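Local coordinates for ammonium transporter (Kuenenia stuttgartiensis, PDB 6EU6), which probably senses ammonium at the membrane and relays the signal to a histidine kinase, as a sensor member of the ammonium transporter family, at residues A[187-192]-A[393-398]; A[94-99]-A[145-150]; A[341-346]-A[351-356]. All blocks are in the same frame, centred on the assembly; numbering follows the deposited sequence.

Overall arrangement
The contacts lie at the two ends of a helical bundle. Contact 2 comes first along the chain, joining helix 93-114 to the loop after helix 121-144. Contact 1 closes a long loop, from the segment after helix 167-185 to the short helix 392-397, and contact 3, between helices 322-340 and 353-385, is nested inside it. Contacts 2 and 3 have centres about 25 Å apart; the centre of contact 1 is about 43 Å from that of contact 2 and about 48 Å from that of contact 3, across the chain's centre. Given the usual Amt topology, contact 1 is probably cytoplasmic, near the C-terminus through which a signal could pass, and the others face outward.

Contact 1 of 3, residues A[187-192]-A[393-398]; sequences PRIDKY and EEEKRG. With LMT (dodecyl-beta-D-maltoside), chain E; ZDM (nonyl 4-O-alpha-D-glucopyranosyl-beta-D-glucopyranoside), chain D.
Ile189 and Glu395 carry the one hydrogen bond across this contact, from a backbone N-H to a carboxylate. Ile189 N meets Glu395 OE2 at 2.7 Å and an N-H...O angle of 168°, reaching the oxygen on its syn side but 35° out of the carboxylate plane. The N-H is available because Ile189 is the second residue of a type I turn, closed by Lys191 N to Arg188 O at 3.0 Å. A glutamate suits the helix position: with CG anti to the backbone N (chi1 -178°) and the chain extended, its carboxylate spans the gap to the turn. The other oxygen, OE1, forms a salt bridge with Arg389, which also donates to Pro187 O and so ties both segments together.

The isoleucine adds van der Waals contact. Coming from the opposite direction, its CG2 meets the carboxylate 3.0 Å from Glu395 OE1. Apolar packing proper is left to Ile189 CD1, which crosses the aliphatic chain of Lys396 at about a right angle, very tightly.

Detergent borders both segments. Glu394 OE1 accepts from O2B of the dodecyl maltoside at 2.9 Å, and Pro187 CG lies 3.1 Å from O61 of the nonyl maltoside, whose pocket also includes Tyr192.

Segment 393-398 takes in nearly all of the short helix 392-397 and Gly398 just after it, whose positive phi a side chain would hinder. The loop segment 187-192, between helices 167-185 and 206-226, is tied onward by Arg188 to Asp317 and Glu117 and by Lys191 to Glu311 of helix 289-312.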
loop_
_atom_site.group_PDB
_atom_site.type_symbol
_atom_site.label_atom_id
_atom_site.label_comp_id
_atom_site.label_asym_id
_atom_site.label_seq_id
_atom_site.Cartn_x
_atom_site.Cartn_y
_atom_site.Cartn_z
ATOM N N PRO A 187 1.105 9.338 -33.294
ATOM C CA PRO A 187 1.689 10.178 -32.232
ATOM C C PRO A 187 0.819 11.287 -31.733
ATOM O O PRO A 187 -0.165 11.701 -32.359
ATOM C CB PRO A 187 2.952 10.792 -32.889
ATOM C CG PRO A 187 3.048 10.134 -34.261
ATOM C CD PRO A 187 1.686 9.618 -34.610
ATOM N N ARG A 188 1.162 11.776 -30.565
ATOM C CA ARG A 188 0.462 12.937 -30.068
ATOM C C ARG A 188 0.744 14.101 -31.060
ATOM O O ARG A 188 1.846 14.214 -31.633
ATOM C CB ARG A 188 0.936 13.272 -28.633
ATOM C CG ARG A 188 0.501 12.250 -27.569
ATOM C CD ARG A 188 1.112 12.524 -26.218
ATOM N NE ARG A 188 2.524 12.096 -26.261
ATOM C CZ ARG A 188 3.366 12.137 -25.230
ATOM N NH1 ARG A 188 2.960 12.497 -24.006
ATOM N NH2 ARG A 188 4.565 11.695 -25.408
ATOM N N ILE A 189 -0.245 14.944 -31.251
ATOM C CA ILE A 189 -0.107 16.080 -32.129
ATOM C C ILE A 189 1.153 16.900 -31.986
ATOM O O ILE A 189 1.789 17.236 -32.981
ATOM C CB ILE A 189 -1.299 17.069 -32.086
ATOM C CG1 ILE A 189 -1.417 17.690 -30.714
ATOM C CG2 ILE A 189 -2.543 16.385 -32.611
ATOM C CD1 ILE A 189 -2.695 18.434 -30.448
ATOM N N ASP A 190 1.565 17.300 -30.819
ATOM C CA ASP A 190 2.820 18.136 -30.885
ATOM C C ASP A 190 4.051 17.342 -30.523
ATOM O O ASP A 190 4.992 17.909 -29.993
ATOM C CB ASP A 190 2.663 19.276 -29.905
ATOM C CG ASP A 190 1.926 18.822 -28.636
ATOM O OD1 ASP A 190 1.711 17.551 -28.490
ATOM O OD2 ASP A 190 1.491 19.721 -27.860
ATOM N N LYS A 191 4.079 16.022 -30.770
ATOM C CA LYS A 191 5.227 15.263 -30.294
ATOM C C LYS A 191 6.486 15.549 -31.150
ATOM O O LYS A 191 7.602 15.670 -30.626
ATOM C CB LYS A 191 4.907 13.749 -30.327
ATOM C CG LYS A 191 6.101 12.832 -30.021
ATOM C CD LYS A 191 6.688 13.125 -28.642
ATOM C CE LYS A 191 7.936 12.290 -28.412
ATOM N NZ LYS A 191 8.526 12.535 -27.068
ATOM N N TYR A 192 6.289 15.516 -32.474
ATOM C CA TYR A 192 7.440 15.637 -33.374
ATOM C C TYR A 192 7.422 16.935 -34.128
ATOM O O TYR A 192 6.382 17.363 -34.545
ATOM C CB TYR A 192 7.423 14.496 -34.360
ATOM C CG TYR A 192 7.550 13.157 -33.654
ATOM C CD1 TYR A 192 8.704 12.842 -32.939
ATOM C CD2 TYR A 192 6.507 12.241 -33.639
ATOM C CE1 TYR A 192 8.834 11.622 -32.250
ATOM C CE2 TYR A 192 6.631 10.990 -32.977
ATOM C CZ TYR A 192 7.837 10.695 -32.287
ATOM O OH TYR A 192 8.074 9.507 -31.608
ATOM N N GLU A 393 -8.827 19.003 -31.535
ATOM C CA GLU A 393 -9.275 20.078 -30.638
ATOM C C GLU A 393 -9.335 19.502 -29.200
ATOM O O GLU A 393 -8.836 20.048 -28.238
ATOM C CB GLU A 393 -10.668 20.653 -31.077
ATOM C CG GLU A 393 -10.858 20.904 -32.582
ATOM C CD GLU A 393 -11.388 19.686 -33.394
ATOM O OE1 GLU A 393 -12.544 19.217 -33.163
ATOM O OE2 GLU A 393 -10.644 19.206 -34.292
ATOM N N GLU A 394 -9.958 18.344 -29.086
ATOM C CA GLU A 394 -10.014 17.608 -27.849
ATOM C C GLU A 394 -8.626 17.247 -27.285
ATOM O O GLU A 394 -8.282 17.422 -26.081
ATOM C CB GLU A 394 -10.872 16.424 -28.152
ATOM C CG GLU A 394 -11.023 15.498 -27.041
ATOM C CD GLU A 394 -12.230 14.660 -27.253
ATOM O OE1 GLU A 394 -12.764 14.576 -28.452
ATOM O OE2 GLU A 394 -12.597 14.158 -26.142
ATOM N N GLU A 395 -7.758 16.867 -28.200
ATOM C CA GLU A 395 -6.411 16.585 -27.817
ATOM C C GLU A 395 -5.689 17.790 -27.235
ATOM O O GLU A 395 -5.008 17.667 -26.232
ATOM C CB GLU A 395 -5.727 15.944 -28.993
ATOM C CG GLU A 395 -4.314 15.560 -28.700
ATOM C CD GLU A 395 -3.631 14.835 -29.849
ATOM O OE1 GLU A 395 -4.263 14.545 -30.908
ATOM O OE2 GLU A 395 -2.426 14.559 -29.643
ATOM N N LYS A 396 -5.903 18.997 -27.778
ATOM C CA LYS A 396 -5.225 20.214 -27.254
ATOM C C LYS A 396 -5.898 20.691 -25.991
ATOM O O LYS A 396 -5.236 21.069 -25.071
ATOM C CB LYS A 396 -5.249 21.336 -28.295
ATOM C CG LYS A 396 -4.411 21.025 -29.519
ATOM C CD LYS A 396 -4.820 21.863 -30.715
ATOM C CE LYS A 396 -4.535 21.127 -32.004
ATOM N NZ LYS A 396 -5.032 21.922 -33.158
ATOM N N ARG A 397 -7.221 20.607 -25.925
ATOM C CA ARG A 397 -7.921 21.019 -24.730
ATOM C C ARG A 397 -7.637 20.050 -23.567
ATOM O O ARG A 397 -7.581 20.447 -22.435
ATOM C CB ARG A 397 -9.410 21.037 -25.007
ATOM C CG ARG A 397 -10.127 22.225 -24.384
ATOM C CD ARG A 397 -11.217 22.734 -25.318
ATOM N NE ARG A 397 -12.096 21.634 -25.722
ATOM C CZ ARG A 397 -12.605 21.471 -26.942
ATOM N NH1 ARG A 397 -13.382 20.418 -27.206
ATOM N NH2 ARG A 397 -12.339 22.346 -27.904
ATOM N N GLY A 398 -7.503 18.763 -23.845
ATOM C CA GLY A 398 -7.359 17.806 -22.775
ATOM C C GLY A 398 -8.528 16.859 -22.762
ATOM O O GLY A 398 -9.665 17.260 -23.019
HETATM C C1B LMT E . -13.552 10.034 -29.046
HETATM C C2B LMT E . -13.717 11.583 -29.188
HETATM C C3B LMT E . -14.653 11.907 -30.346
HETATM C C4B LMT E . -14.012 11.293 -31.557
HETATM C C5B LMT E . -13.938 9.793 -31.442
HETATM C C6B LMT E . -13.396 9.226 -32.765
HETATM O O1B LMT E . -14.809 9.443 -28.737
HETATM O O2B LMT E . -14.300 12.178 -28.021
HETATM O O3B LMT E . -14.819 13.304 -30.626
HETATM O "O4'" LMT E . -14.760 11.646 -32.727
HETATM O O5B LMT E . -13.134 9.446 -30.279
HETATM O O6B LMT E . -12.484 10.134 -33.480
HETATM C "C1'" LMT E . -16.838 7.363 -25.832
HETATM C "C2'" LMT E . -15.926 8.468 -25.457
HETATM C "C3'" LMT E . -15.610 9.333 -26.591
HETATM C "C4'" LMT E . -14.926 8.565 -27.628
HETATM C "C5'" LMT E . -15.767 7.306 -27.950
HETATM C "C6'" LMT E . -15.009 6.405 -28.901
HETATM O "O1'" LMT E . -17.139 6.591 -24.691
HETATM O "O2'" LMT E . -16.562 9.314 -24.540
HETATM O "O3'" LMT E . -14.731 10.384 -26.235
HETATM O "O5'" LMT E . -16.152 6.579 -26.793
HETATM O "O6'" LMT E . -13.639 6.142 -28.541
HETATM C C1 LMT E . -18.046 5.496 -24.992
HETATM C C2 LMT E . -18.498 4.813 -23.692
HETATM C C3 LMT E . -19.275 3.519 -23.912
HETATM C C4 LMT E . -19.726 2.854 -22.588
HETATM C C5 LMT E . -19.018 1.527 -22.288
HETATM C C6 LMT E . -19.866 0.374 -21.758
HETATM C C7 LMT E . -18.957 -0.686 -21.103
HETATM C C8 LMT E . -19.131 -2.107 -21.630
HETATM C C9 LMT E . -18.198 -3.158 -20.972
HETATM C C10 LMT E . -18.634 -4.647 -21.224
HETATM C C11 LMT E . -17.529 -5.722 -21.503
HETATM C C12 LMT E . -17.280 -6.815 -20.443
HETATM C C1 ZDM D . 7.180 5.533 -39.111
HETATM O O1 ZDM D . 5.671 11.146 -38.492
HETATM C C2 ZDM D . 7.455 7.041 -39.298
HETATM O O2 ZDM D . 8.505 13.514 -38.061
HETATM C C3 ZDM D . 6.501 8.098 -38.663
HETATM O O3 ZDM D . 7.986 10.005 -41.257
HETATM C C4 ZDM D . 5.409 7.455 -37.794
HETATM O O4 ZDM D . 9.544 11.890 -39.918
HETATM C C5 ZDM D . 7.284 10.975 -40.466
HETATM O O5 ZDM D . 4.942 6.297 -38.458
HETATM C C6 ZDM D . 5.759 5.141 -38.601
HETATM O O6 ZDM D . 4.399 12.888 -36.756
HETATM C C7 ZDM D . 8.229 11.584 -39.438
HETATM O O7 ZDM D . 5.907 8.960 -39.660
HETATM C C8 ZDM D . 7.542 12.791 -38.844
HETATM C C9 ZDM D . 6.362 12.295 -37.988
HETATM C C10 ZDM D . 6.254 10.341 -39.553
HETATM C C11 ZDM D . 5.268 13.340 -37.807
HETATM O O16 ZDM D . 5.470 4.339 -37.428
HETATM C C18 ZDM D . 6.296 3.311 -36.880
HETATM C C19 ZDM D . 6.588 2.178 -37.840
HETATM C C22 ZDM D . 6.556 0.813 -37.170
HETATM C C25 ZDM D . 7.917 0.150 -37.103
HETATM C C28 ZDM D . 7.945 -1.110 -36.227
HETATM C C31 ZDM D . 7.628 -2.383 -36.995
HETATM C C34 ZDM D . 8.236 -3.611 -36.356
HETATM O O49 ZDM D . 8.323 4.966 -38.441
HETATM O O55 ZDM D . 7.494 7.206 -40.704
HETATM C C57 ZDM D . 4.189 8.366 -37.598
HETATM O O61 ZDM D . 4.592 9.523 -36.864
#

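Contact 2 of 3, residues A[94-99]-A[145-150]; sequences YSFFFF and GNLFSP
Phe96 meets Phe148 and Leu147 in a purely apolar contact between helix 93-114 and the irregular segment that follows helix 121-144, within the bundle of eleven long helices that makes up an Amt subunit. The two phenyl rings are nearly parallel, their planes at 19°, but slid so far past each other that they barely overlap, with centroids 4.9 Å apart. The touching atom of Phe148 is CD1, which lies over one face of Phe96, 3.4 Å from Phe96 CD2. CB of Phe148 also comes close, 3.7 Å from Phe96 CE2.

Leu147 uses a different part of the same ring. Its methyl CD2 arrives at the edge, in the ring plane, 3.7 Å from Phe96 CE1, so consecutive loop residues hold Phe96 by face and by rim and would resist its tilting. Phenylalanine serves well here, offering flat faces and a hydrocarbon edge without a polar atom to satisfy in a buried place. Its reach comes from the first torsion: CG stands anti to the backbone N (chi1 -179°), which carries the ring off the helix toward the loop.

A second shell frames these groups. Phe67 of helix 40-67 meets Phe96 edge-to-face and also packs on Leu147 and Phe148, while the ring of Phe148 lies near that of His88. Phe98, on the same helix as Phe96, meets Phe221 of the second subunit edge-to-face. The loop itself is fastened to helix 40-67 just beyond the phenylalanine, where the hydroxyl OG of Ser149 is hydrogen-bonded to the carbonyl O of Phe67.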
loop_
_atom_site.group_PDB
_atom_site.type_symbol
_atom_site.label_atom_id
_atom_site.label_comp_id
_atom_site.label_asym_id
_atom_site.label_seq_id
_atom_site.Cartn_x
_atom_site.Cartn_y
_atom_site.Cartn_z
ATOM N N TYR A 94 -8.981 -21.537 -6.062
ATOM C CA TYR A 94 -9.329 -20.138 -6.170
ATOM C C TYR A 94 -8.161 -19.185 -5.997
ATOM O O TYR A 94 -8.135 -18.184 -6.628
ATOM C CB TYR A 94 -10.427 -19.783 -5.199
ATOM C CG TYR A 94 -11.650 -20.568 -5.442
ATOM C CD1 TYR A 94 -12.457 -20.277 -6.493
ATOM C CD2 TYR A 94 -11.953 -21.641 -4.661
ATOM C CE1 TYR A 94 -13.573 -21.013 -6.740
ATOM C CE2 TYR A 94 -13.070 -22.380 -4.895
ATOM C CZ TYR A 94 -13.864 -22.062 -5.942
ATOM O OH TYR A 94 -14.965 -22.790 -6.178
ATOM N N SER A 95 -7.225 -19.524 -5.134
ATOM C CA SER A 95 -6.064 -18.698 -4.906
ATOM C C SER A 95 -5.257 -18.577 -6.191
ATOM O O SER A 95 -4.898 -17.519 -6.586
ATOM C CB SER A 95 -5.260 -19.259 -3.754
ATOM O OG SER A 95 -6.094 -19.379 -2.638
ATOM N N PHE A 96 -4.993 -19.707 -6.819
ATOM C CA PHE A 96 -4.309 -19.751 -8.105
ATOM C C PHE A 96 -5.091 -18.935 -9.109
ATOM O O PHE A 96 -4.533 -18.186 -9.895
ATOM C CB PHE A 96 -4.221 -21.174 -8.593
ATOM C CG PHE A 96 -3.507 -21.307 -9.886
ATOM C CD1 PHE A 96 -2.115 -21.347 -9.939
ATOM C CD2 PHE A 96 -4.217 -21.372 -11.063
ATOM C CE1 PHE A 96 -1.468 -21.505 -11.170
ATOM C CE2 PHE A 96 -3.581 -21.501 -12.300
ATOM C CZ PHE A 96 -2.203 -21.592 -12.352
ATOM N N PHE A 97 -6.405 -19.132 -9.146
ATOM C CA PHE A 97 -7.248 -18.445 -10.102
ATOM C C PHE A 97 -7.139 -16.899 -9.950
ATOM O O PHE A 97 -6.980 -16.184 -10.953
ATOM C CB PHE A 97 -8.685 -18.866 -9.901
ATOM C CG PHE A 97 -9.589 -18.454 -10.993
ATOM C CD1 PHE A 97 -10.209 -17.237 -10.983
ATOM C CD2 PHE A 97 -9.901 -19.346 -12.005
ATOM C CE1 PHE A 97 -11.069 -16.851 -11.991
ATOM C CE2 PHE A 97 -10.799 -18.983 -12.985
ATOM C CZ PHE A 97 -11.361 -17.711 -12.998
ATOM N N PHE A 98 -7.152 -16.414 -8.704
ATOM C CA PHE A 98 -7.135 -14.991 -8.513
ATOM C C PHE A 98 -5.761 -14.419 -8.837
ATOM O O PHE A 98 -5.667 -13.327 -9.413
ATOM C CB PHE A 98 -7.554 -14.620 -7.084
ATOM C CG PHE A 98 -7.639 -13.129 -6.865
ATOM C CD1 PHE A 98 -8.423 -12.318 -7.696
ATOM C CD2 PHE A 98 -6.852 -12.515 -5.921
ATOM C CE1 PHE A 98 -8.439 -10.937 -7.569
ATOM C CE2 PHE A 98 -6.876 -11.126 -5.774
ATOM C CZ PHE A 98 -7.677 -10.342 -6.586
ATOM N N PHE A 99 -4.730 -15.136 -8.415
ATOM C CA PHE A 99 -3.349 -14.828 -8.785
ATOM C C PHE A 99 -3.162 -14.666 -10.289
ATOM O O PHE A 99 -2.655 -13.646 -10.767
ATOM C CB PHE A 99 -2.421 -15.861 -8.189
ATOM C CG PHE A 99 -0.937 -15.516 -8.311
ATOM C CD1 PHE A 99 -0.343 -14.610 -7.466
ATOM C CD2 PHE A 99 -0.158 -16.103 -9.269
ATOM C CE1 PHE A 99 1.054 -14.309 -7.573
ATOM C CE2 PHE A 99 1.213 -15.830 -9.367
ATOM C CZ PHE A 99 1.819 -14.895 -8.529
ATOM N N GLY A 145 0.554 -23.651 -20.059
ATOM C CA GLY A 145 -0.604 -24.485 -19.983
ATOM C C GLY A 145 -0.394 -25.827 -19.281
ATOM O O GLY A 145 -1.339 -26.569 -19.008
ATOM N N ASN A 146 0.829 -26.101 -18.875
ATOM C CA ASN A 146 1.059 -27.265 -18.016
ATOM C C ASN A 146 0.734 -27.042 -16.555
ATOM O O ASN A 146 0.875 -27.947 -15.776
ATOM C CB ASN A 146 2.527 -27.695 -18.093
ATOM C CG ASN A 146 3.494 -26.634 -17.549
ATOM O OD1 ASN A 146 3.435 -25.475 -17.853
ATOM N ND2 ASN A 146 4.397 -27.064 -16.819
ATOM N N LEU A 147 0.411 -25.822 -16.142
ATOM C CA LEU A 147 0.627 -25.475 -14.702
ATOM C C LEU A 147 -0.534 -25.905 -13.804
ATOM O O LEU A 147 -0.352 -26.157 -12.643
ATOM C CB LEU A 147 0.794 -23.953 -14.558
ATOM C CG LEU A 147 1.401 -23.264 -13.343
ATOM C CD1 LEU A 147 2.856 -23.646 -13.177
ATOM C CD2 LEU A 147 1.270 -21.750 -13.604
ATOM N N PHE A 148 -1.750 -25.887 -14.312
ATOM C CA PHE A 148 -2.907 -26.098 -13.435
ATOM C C PHE A 148 -3.588 -27.466 -13.683
ATOM O O PHE A 148 -3.858 -28.191 -12.712
ATOM C CB PHE A 148 -3.950 -24.976 -13.647
ATOM C CG PHE A 148 -5.061 -25.007 -12.663
ATOM C CD1 PHE A 148 -4.843 -24.656 -11.323
ATOM C CD2 PHE A 148 -6.307 -25.463 -13.036
ATOM C CE1 PHE A 148 -5.897 -24.698 -10.411
ATOM C CE2 PHE A 148 -7.366 -25.506 -12.123
ATOM C CZ PHE A 148 -7.158 -25.112 -10.811
ATOM N N SER A 149 -3.916 -27.759 -14.945
ATOM C CA SER A 149 -4.756 -28.913 -15.343
ATOM C C SER A 149 -3.805 -30.106 -15.415
ATOM O O SER A 149 -2.637 -29.969 -15.861
ATOM C CB SER A 149 -5.454 -28.688 -16.692
ATOM O OG SER A 149 -6.623 -27.888 -16.562
ATOM N N PRO A 150 -4.291 -31.290 -14.977
ATOM C CA PRO A 150 -3.415 -32.496 -14.854
ATOM C C PRO A 150 -2.895 -33.005 -16.204
ATOM O O PRO A 150 -3.623 -32.965 -17.176
ATOM C CB PRO A 150 -4.339 -33.536 -14.208
ATOM C CG PRO A 150 -5.710 -33.132 -14.628
ATOM C CD PRO A 150 -5.709 -31.617 -14.723
#

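Contact 3 of 3, residues A[341-346]-A[351-356]; sequences AQKSYL and GSRMHQ
Leu346 and Gly351 bring the two backbones nearest, their CA atoms 6.3 Å apart, as the chain turns back on itself. Segment 341-346 leaves helix 322-340 at Ala341 and winds into a short 3-10 turn at 343-345, with Tyr345 N bonded to Gln342 O and Leu346 N to Lys343 O. On the returning side Gly351 has a positive phi of 81°, where a CB would press on the preceding carbonyl oxygen. Ser352 is the N-cap of helix 353-385: its OG accepts from His355 N at 3.1 Å and is also hydrogen-bonded to Asn350.

Arg353 links the helix ends. Its chain, extended from CG to NE, presents the guanidinium end-on to the carbonyl of Ala341, and NH1 and NH2 both hold Ala341 O at 2.7 Å. The oxygen lies only 1° out of the guanidinium plane; NH1 comes in on a lone pair, NH2 nearly along the C=O axis. The segments form the loop joining the last two long helices of the Amt fold, and because NH1 also binds Ala338 O, the arginine bonds to carbonyls at and just beyond the C-terminal end of helix 322-340, whose partial negative charge probably suits a cation. Putting a leucine in its place would probably leave Ala341 O without either donor and let the two helix ends shift apart.

Leu346 suits its place because its methyl CD1 covers one guanidinium face, while Lys343 CG comes obliquely, 3.3 Å from Arg353 NH2. The lysine is long enough to bend NZ to a water that also accepts from Arg353 N at 2.8 Å. Gln356, an amide, can do both jobs: OE1, beside Leu346 CB, accepts from the backbone N of Leu347 and Ala348, and NE2 donates to Gly160 O.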
loop_
_atom_site.group_PDB
_atom_site.type_symbol
_atom_site.label_atom_id
_atom_site.label_comp_id
_atom_site.label_asym_id
_atom_site.label_seq_id
_atom_site.Cartn_x
_atom_site.Cartn_y
_atom_site.Cartn_z
ATOM N N ALA A 341 20.529 -18.524 -15.509
ATOM C CA ALA A 341 19.837 -19.467 -14.684
ATOM C C ALA A 341 20.749 -20.616 -14.255
ATOM O O ALA A 341 21.655 -21.011 -15.007
ATOM C CB ALA A 341 18.624 -20.026 -15.387
ATOM N N GLN A 342 20.513 -21.089 -13.034
ATOM C CA GLN A 342 21.125 -22.294 -12.510
ATOM C C GLN A 342 20.830 -23.461 -13.447
ATOM O O GLN A 342 19.679 -23.682 -13.862
ATOM C CB GLN A 342 20.590 -22.580 -11.104
ATOM C CG GLN A 342 21.418 -23.585 -10.345
ATOM C CD GLN A 342 22.863 -23.137 -10.308
ATOM O OE1 GLN A 342 23.138 -21.998 -9.919
ATOM N NE2 GLN A 342 23.792 -24.000 -10.765
ATOM N N LYS A 343 21.859 -24.232 -13.772
ATOM C CA LYS A 343 21.702 -25.275 -14.794
ATOM C C LYS A 343 20.591 -26.291 -14.537
ATOM O O LYS A 343 19.906 -26.661 -15.440
ATOM C CB LYS A 343 23.039 -25.934 -15.168
ATOM C CG LYS A 343 23.752 -25.162 -16.282
ATOM C CD LYS A 343 24.910 -25.880 -16.997
ATOM C CE LYS A 343 24.596 -26.417 -18.404
ATOM N NZ LYS A 343 25.618 -26.004 -19.419
ATOM N N SER A 344 20.322 -26.652 -13.303
ATOM C CA SER A 344 19.215 -27.546 -12.975
ATOM C C SER A 344 17.852 -27.069 -13.416
ATOM O O SER A 344 16.882 -27.866 -13.451
ATOM C CB SER A 344 19.159 -27.778 -11.434
ATOM O OG SER A 344 19.452 -26.585 -10.703
ATOM N N TYR A 345 17.719 -25.759 -13.689
ATOM C CA TYR A 345 16.445 -25.231 -14.171
ATOM C C TYR A 345 16.235 -25.285 -15.691
ATOM O O TYR A 345 15.102 -25.088 -16.187
ATOM C CB TYR A 345 16.282 -23.776 -13.688
ATOM C CG TYR A 345 15.970 -23.716 -12.247
ATOM C CD1 TYR A 345 14.660 -23.775 -11.837
ATOM C CD2 TYR A 345 16.960 -23.635 -11.316
ATOM C CE1 TYR A 345 14.340 -23.738 -10.517
ATOM C CE2 TYR A 345 16.653 -23.589 -9.977
ATOM C CZ TYR A 345 15.326 -23.620 -9.614
ATOM O OH TYR A 345 14.951 -23.634 -8.327
ATOM N N LEU A 346 17.312 -25.477 -16.443
ATOM C CA LEU A 346 17.188 -25.433 -17.872
ATOM C C LEU A 346 16.288 -26.581 -18.360
ATOM O O LEU A 346 16.257 -27.659 -17.783
ATOM C CB LEU A 346 18.555 -25.437 -18.500
ATOM C CG LEU A 346 19.505 -24.330 -18.068
ATOM C CD1 LEU A 346 20.817 -24.536 -18.831
ATOM C CD2 LEU A 346 18.995 -22.946 -18.349
ATOM N N GLY A 351 20.115 -29.925 -22.539
ATOM C CA GLY A 351 20.725 -29.446 -21.274
ATOM C C GLY A 351 21.621 -28.225 -21.388
ATOM O O GLY A 351 22.103 -27.748 -20.403
ATOM N N SER A 352 21.828 -27.673 -22.588
ATOM C CA SER A 352 22.745 -26.575 -22.741
ATOM C C SER A 352 22.144 -25.139 -22.796
ATOM O O SER A 352 20.990 -24.949 -23.222
ATOM C CB SER A 352 23.499 -26.778 -24.046
ATOM O OG SER A 352 22.716 -26.411 -25.152
ATOM N N ARG A 353 22.993 -24.166 -22.472
ATOM C CA ARG A 353 22.658 -22.745 -22.484
ATOM C C ARG A 353 22.434 -22.198 -23.873
ATOM O O ARG A 353 21.491 -21.430 -24.120
ATOM C CB ARG A 353 23.737 -21.889 -21.785
ATOM C CG ARG A 353 23.935 -22.216 -20.304
ATOM C CD ARG A 353 24.690 -21.104 -19.539
ATOM N NE ARG A 353 24.785 -21.507 -18.149
ATOM C CZ ARG A 353 23.824 -21.349 -17.244
ATOM N NH1 ARG A 353 22.711 -20.694 -17.521
ATOM N NH2 ARG A 353 23.966 -21.849 -16.055
ATOM N N MET A 354 23.283 -22.611 -24.805
ATOM C CA MET A 354 23.120 -22.277 -26.208
ATOM C C MET A 354 21.764 -22.706 -26.735
ATOM O O MET A 354 21.056 -21.954 -27.384
ATOM C CB MET A 354 24.155 -23.022 -27.029
ATOM C CG MET A 354 24.240 -22.503 -28.432
ATOM S SD MET A 354 25.683 -21.451 -28.565
ATOM C CE MET A 354 27.014 -22.659 -28.435
ATOM N N HIS A 355 21.398 -23.917 -26.428
ATOM C CA HIS A 355 20.155 -24.460 -26.915
ATOM C C HIS A 355 19.021 -23.714 -26.159
ATOM O O HIS A 355 18.080 -23.320 -26.749
ATOM C CB HIS A 355 20.129 -25.957 -26.615
ATOM C CG HIS A 355 19.154 -26.743 -27.430
ATOM N ND1 HIS A 355 19.518 -27.412 -28.578
ATOM C CD2 HIS A 355 17.835 -27.004 -27.246
ATOM C CE1 HIS A 355 18.461 -28.032 -29.076
ATOM N NE2 HIS A 355 17.425 -27.794 -28.292
ATOM N N GLN A 356 19.113 -23.552 -24.835
ATOM C CA GLN A 356 18.072 -22.770 -24.119
ATOM C C GLN A 356 17.923 -21.370 -24.679
ATOM O O GLN A 356 16.793 -20.859 -24.789
ATOM C CB GLN A 356 18.394 -22.699 -22.634
ATOM C CG GLN A 356 17.243 -22.168 -21.809
ATOM C CD GLN A 356 16.157 -23.186 -21.727
ATOM O OE1 GLN A 356 16.401 -24.306 -21.284
ATOM N NE2 GLN A 356 14.958 -22.814 -22.100
HETATM O O HOH W 1 25.724 -24.697 -22.065
#